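Local coordinates for protein SusD homolog (Bacteroides thetaiotaomicron VPI-5482, PDB 3IV0) that is of unknown function but probably binds sugars at the bacterial outer membrane, as SusD-family proteins do, at residues D172-L177 against A207-I212; P181-L186 against A200-V205. All coordinates share one frame; numbering follows the deposited sequence. Where two conformers were deposited one is given.

Interaction 1: D172-L177 against A207-I212; sequences DLQPLL and ALMMHI. With EDO (1,2-ethanediol), chain E.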
# COMPACT_ATOMS: atom_id res chain seq x y z
N ASP A 172 -2.83 -19.24 3.75
CA ASP A 172 -3.72 -19.31 2.58
C ASP A 172 -2.96 -19.00 1.29
O ASP A 172 -3.29 -19.51 0.21
CB ASP A 172 -4.88 -18.34 2.71
CG ASP A 172 -5.90 -18.70 3.78
OD1 ASP A 172 -5.94 -19.86 4.18
OD2 ASP A 172 -6.69 -17.79 4.15
N LEU A 173 -2.00 -18.09 1.38
CA LEU A 173 -1.24 -17.65 0.21
C LEU A 173 -0.12 -18.59 -0.25
O LEU A 173 0.11 -18.77 -1.45
CB LEU A 173 -0.64 -16.27 0.45
CG LEU A 173 -1.65 -15.15 0.67
CD1 LEU A 173 -1.01 -13.88 1.35
CD2 LEU A 173 -2.26 -14.78 -0.65
N GLN A 174 0.58 -19.23 0.69
CA GLN A 174 1.68 -20.12 0.36
C GLN A 174 1.35 -21.16 -0.74
O GLN A 174 2.14 -21.33 -1.66
CB GLN A 174 2.25 -20.79 1.61
CG GLN A 174 3.49 -21.61 1.38
CD GLN A 174 4.67 -20.78 1.11
OE1 GLN A 174 5.08 -19.96 1.94
NE2 GLN A 174 5.27 -20.99 -0.04
N PRO A 175 0.21 -21.87 -0.63
CA PRO A 175 -0.13 -22.85 -1.67
C PRO A 175 -0.27 -22.26 -3.06
O PRO A 175 -0.05 -22.95 -4.04
CB PRO A 175 -1.46 -23.40 -1.19
CG PRO A 175 -1.47 -23.19 0.25
CD PRO A 175 -0.79 -21.87 0.45
N LEU A 176 -0.61 -20.99 -3.16
CA LEU A 176 -0.71 -20.36 -4.47
C LEU A 176 0.64 -20.37 -5.18
O LEU A 176 0.70 -20.39 -6.41
CB LEU A 176 -1.27 -18.94 -4.37
CG LEU A 176 -2.61 -18.73 -3.64
CD1 LEU A 176 -3.06 -17.27 -3.72
CD2 LEU A 176 -3.72 -19.68 -4.15
N LEU A 177 1.73 -20.33 -4.43
CA LEU A 177 3.05 -20.44 -4.99
C LEU A 177 3.39 -21.93 -5.16
O LEU A 177 3.76 -22.37 -6.25
CB LEU A 177 4.07 -19.75 -4.10
CG LEU A 177 3.92 -18.25 -3.87
CD1 LEU A 177 5.09 -17.77 -3.05
CD2 LEU A 177 3.71 -17.46 -5.17
N ALA A 207 4.74 -10.29 -3.13
CA ALA A 207 4.88 -9.01 -2.44
C ALA A 207 4.03 -8.97 -1.19
O ALA A 207 4.47 -8.53 -0.12
CB ALA A 207 4.54 -7.86 -3.36
N LEU A 208 2.78 -9.42 -1.28
CA LEU A 208 1.90 -9.43 -0.13
C LEU A 208 2.46 -10.31 0.99
O LEU A 208 2.47 -9.94 2.15
CB LEU A 208 0.50 -9.89 -0.53
CG LEU A 208 -0.50 -10.03 0.62
CD1 LEU A 208 -0.60 -8.76 1.48
CD2 LEU A 208 -1.87 -10.48 0.12
N MSE A 209 2.98 -11.47 0.63
CA MSE A 209 3.55 -12.36 1.63
C MSE A 209 4.75 -11.76 2.31
O MSE A 209 4.94 -11.94 3.51
CB MSE A 209 3.88 -13.70 1.02
CG MSE A 209 2.66 -14.57 0.60
SE MSE A 209 3.12 -16.27 -0.15
CE MSE A 209 3.73 -17.23 1.50
N MSE A 210 5.55 -11.00 1.56
CA MSE A 210 6.69 -10.34 2.17
C MSE A 210 6.25 -9.30 3.18
O MSE A 210 6.78 -9.24 4.28
CB MSE A 210 7.61 -9.70 1.13
CG MSE A 210 8.16 -10.69 0.16
SE MSE A 210 9.12 -9.94 -1.38
CE MSE A 210 10.61 -9.46 -0.54
N HIS A 211 5.21 -8.53 2.83
CA HIS A 211 4.67 -7.55 3.75
C HIS A 211 4.09 -8.19 5.00
O HIS A 211 4.32 -7.73 6.11
CB HIS A 211 3.60 -6.74 3.04
CG HIS A 211 4.11 -5.52 2.41
ND1 HIS A 211 4.69 -5.48 1.15
CD2 HIS A 211 4.14 -4.27 2.89
CE1 HIS A 211 5.05 -4.23 0.90
NE2 HIS A 211 4.73 -3.48 1.94
N ILE A 212 3.37 -9.29 4.84
CA ILE A 212 2.74 -9.94 5.99
C ILE A 212 3.82 -10.46 6.93
O ILE A 212 3.76 -10.24 8.16
CB ILE A 212 1.78 -11.05 5.55
CG1 ILE A 212 0.55 -10.50 4.86
CG2 ILE A 212 1.36 -11.91 6.77
CD1 ILE A 212 -0.28 -11.57 4.16
C1 EDO E . 8.63 -19.00 0.51
O1 EDO E . 7.50 -19.62 -0.10
C2 EDO E . 8.32 -18.63 1.95
O2 EDO E . 6.96 -18.23 2.03

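Interaction 2: P181-L186 against A200-V205; sequences PGAEVL and ASRGSV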
# COMPACT_ATOMS: atom_id res chain seq x y z
N PRO A 181 3.97 -24.47 -9.43
CA PRO A 181 5.38 -24.24 -9.70
C PRO A 181 5.67 -23.67 -11.08
O PRO A 181 6.66 -22.98 -11.26
CB PRO A 181 6.00 -25.64 -9.57
CG PRO A 181 4.88 -26.57 -9.74
CD PRO A 181 3.68 -25.89 -9.18
N GLY A 182 4.79 -23.93 -12.04
CA GLY A 182 4.95 -23.42 -13.40
C GLY A 182 4.38 -22.03 -13.67
O GLY A 182 4.43 -21.56 -14.80
N ALA A 183 3.81 -21.39 -12.65
CA ALA A 183 3.16 -20.09 -12.81
C ALA A 183 2.17 -20.12 -13.95
O ALA A 183 2.17 -19.26 -14.82
CB ALA A 183 4.21 -18.93 -12.98
N GLU A 184 1.32 -21.13 -13.92
CA GLU A 184 0.25 -21.28 -14.90
C GLU A 184 -1.10 -20.76 -14.41
O GLU A 184 -1.83 -20.10 -15.14
CB GLU A 184 0.10 -22.75 -15.30
CG GLU A 184 1.33 -23.26 -16.01
CD GLU A 184 1.18 -24.70 -16.49
OE1 GLU A 184 0.14 -25.32 -16.21
OE2 GLU A 184 2.12 -25.19 -17.15
N VAL A 185 -1.44 -21.12 -13.17
CA VAL A 185 -2.67 -20.66 -12.57
C VAL A 185 -2.61 -19.14 -12.30
O VAL A 185 -3.54 -18.42 -12.67
CB VAL A 185 -2.98 -21.45 -11.30
CG1 VAL A 185 -4.18 -20.86 -10.60
CG2 VAL A 185 -3.24 -22.92 -11.65
N LEU A 186 -1.54 -18.67 -11.68
CA LEU A 186 -1.23 -17.22 -11.63
C LEU A 186 0.08 -17.01 -12.35
O LEU A 186 1.12 -17.42 -11.87
CB LEU A 186 -1.12 -16.73 -10.18
CG LEU A 186 -2.42 -16.77 -9.38
CD1 LEU A 186 -2.11 -16.37 -7.93
CD2 LEU A 186 -3.51 -15.88 -9.98
N ALA A 200 -4.39 -10.10 -9.93
CA ALA A 200 -3.32 -10.71 -9.17
C ALA A 200 -2.45 -11.64 -10.02
O ALA A 200 -2.97 -12.50 -10.74
CB ALA A 200 -3.91 -11.51 -7.98
N SER A 201 -1.13 -11.49 -9.90
CA SER A 201 -0.15 -12.35 -10.52
C SER A 201 0.65 -13.05 -9.42
O SER A 201 0.47 -12.79 -8.22
CB SER A 201 0.82 -11.54 -11.36
OG SER A 201 1.69 -10.76 -10.51
N ARG A 202 1.58 -13.91 -9.82
CA ARG A 202 2.48 -14.55 -8.87
C ARG A 202 3.24 -13.49 -8.07
O ARG A 202 3.47 -13.63 -6.88
CB ARG A 202 3.43 -15.52 -9.60
CG ARG A 202 4.25 -16.43 -8.67
CD ARG A 202 5.12 -17.40 -9.51
NE ARG A 202 5.86 -18.38 -8.70
CZ ARG A 202 5.34 -19.50 -8.22
NH1 ARG A 202 4.07 -19.77 -8.37
NH2 ARG A 202 6.10 -20.33 -7.51
N GLY A 203 3.70 -12.45 -8.75
CA GLY A 203 4.38 -11.33 -8.10
C GLY A 203 3.54 -10.59 -7.08
O GLY A 203 4.03 -10.19 -6.02
N SER A 204 2.24 -10.44 -7.34
CA SER A 204 1.34 -9.84 -6.37
C SER A 204 1.36 -10.65 -5.05
O SER A 204 1.44 -10.10 -3.93
CB SER A 204 -0.08 -9.85 -6.90
OG SER A 204 -0.20 -9.31 -8.20
N VAL A 205 1.23 -11.97 -5.21
CA VAL A 205 1.24 -12.88 -4.08
C VAL A 205 2.54 -12.79 -3.30
O VAL A 205 2.51 -12.69 -2.07
CB VAL A 205 0.98 -14.35 -4.51
CG1 VAL A 205 1.12 -15.30 -3.33
CG2 VAL A 205 -0.45 -14.49 -5.16
O HOH W 1 1.83 -18.66 -9.55

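Interaction 1: D172-L177 against A207-I212
Met209, deposited as selenomethionine, reaches out from helix 202-219 and lies against Leu173, Gln174 and Leu177. Its CB already points toward 172-177. The next atom, CG, comes within 3.7 Å of Leu173 CB, and the large selenium then rests between two leucines, with Met209 SE 3.8 Å from Leu177 CD1 and equally close to Leu173 CB. The chain is straight as far as SE and then bends (chi3 73°), which turns the terminal methyl toward the Gln174 amide, so that Met209 CE approaches Gln174 OE1 at 3.1 Å. A long, unbranched and flexible side chain suits this place, since it can reach both leucines and the Gln174 amide along one line of contacts. No hydrogen bond joins the segments; the contact is a largely buried apolar seam. It seats the short helix 174-178 on helix 202-219, within the mainly helical SusD framework, whose family belongs to the TPR clan. Helix 224-238 adds to the same packing, through Leu234 on both Leu177 and Met209. Leu173, beside the Met209 chain, sends CD1 toward two residues a helical turn apart: this methyl is 3.7 Å from Leu208 CD2 and also 3.7 Å from Ile212 CD1. Leu173 meets Leu208 at about a right angle, and branched aliphatic tips let three residues mesh here. Phe136 of helix 117-142 touches Leu208 and Ile212. Gln174 marks the polar border of the seam. An ethanediol molecule, probably from the crystallisation liquor, bridges its amide: ethanediol O2 donates to Gln174 OE1 at 2.6 Å, and Gln174 NE2 donates to ethanediol O1 at 2.6 Å with an N-H...O angle of 160°. Gln174 NE2 also hydrogen-bonds Asp178 OD1, giving the amide nitrogen a second partner.

Interaction 2: P181-L186 against A200-V205
At the edge of the Arg202 guanidinium, and in its plane, sits a water that joins this side chain to Leu186: it accepts from Arg202 NH1 at 2.8 Å and donates to Leu186 O at 2.7 Å. The same group forms a salt bridge with Glu237 through NH2. CG stands anti to the backbone N (chi1 -169°) and the chain runs extended to NE, which carries the guanidinium alongside 181-186, while Arg202 CD packs 3.9 Å from Ala183 CB; a methyl is small enough to lie beside it. Ser201 holds the N-cap position of helix 202-219 and forms a capping box with Ser204: Ser201 OG accepts from Ser204 N at 3.2 Å, and Ser204 OG accepts from Ser201 N at 2.9 Å in a nearly straight bond (177°). Short hydroxyl side chains suit a helix start, where the first backbone N-H groups have no carbonyl of a preceding turn to bond. Leu186 packs against this start with its two branches. Leu186 CD1 meets Val205 CG2 at 3.7 Å, the side chains crossing at about a right angle, whereas Leu186 CD2 lies 3.5 Å from Ala200 O, which also hydrogen-bonds with Tyr190 OH.

How the interactions relate
The centres of interactions 1 and 2 lie about 11 Å apart, and both use helix 202-219: interaction 2 takes its capped start, interaction 1 the turns that follow. Along the chain the order is 172-177, 181-186, 200-205, 207-212, so the segments of interaction 2 fall between those of interaction 1 in sequence. The two also touch. Leu177 O accepts a weak hydrogen bond from Arg202 NH2, and Leu177 CD2 packs 3.8 Å from Val205 CG1. Helix 174-178 and the loop after it therefore line neighbouring parts of one longer helix in reverse order, the loop at its start and the short helix further along. Helix 117-142 borders both contacts, so that a short helix, a loop and two long helices pack together in this part of the SusD fold.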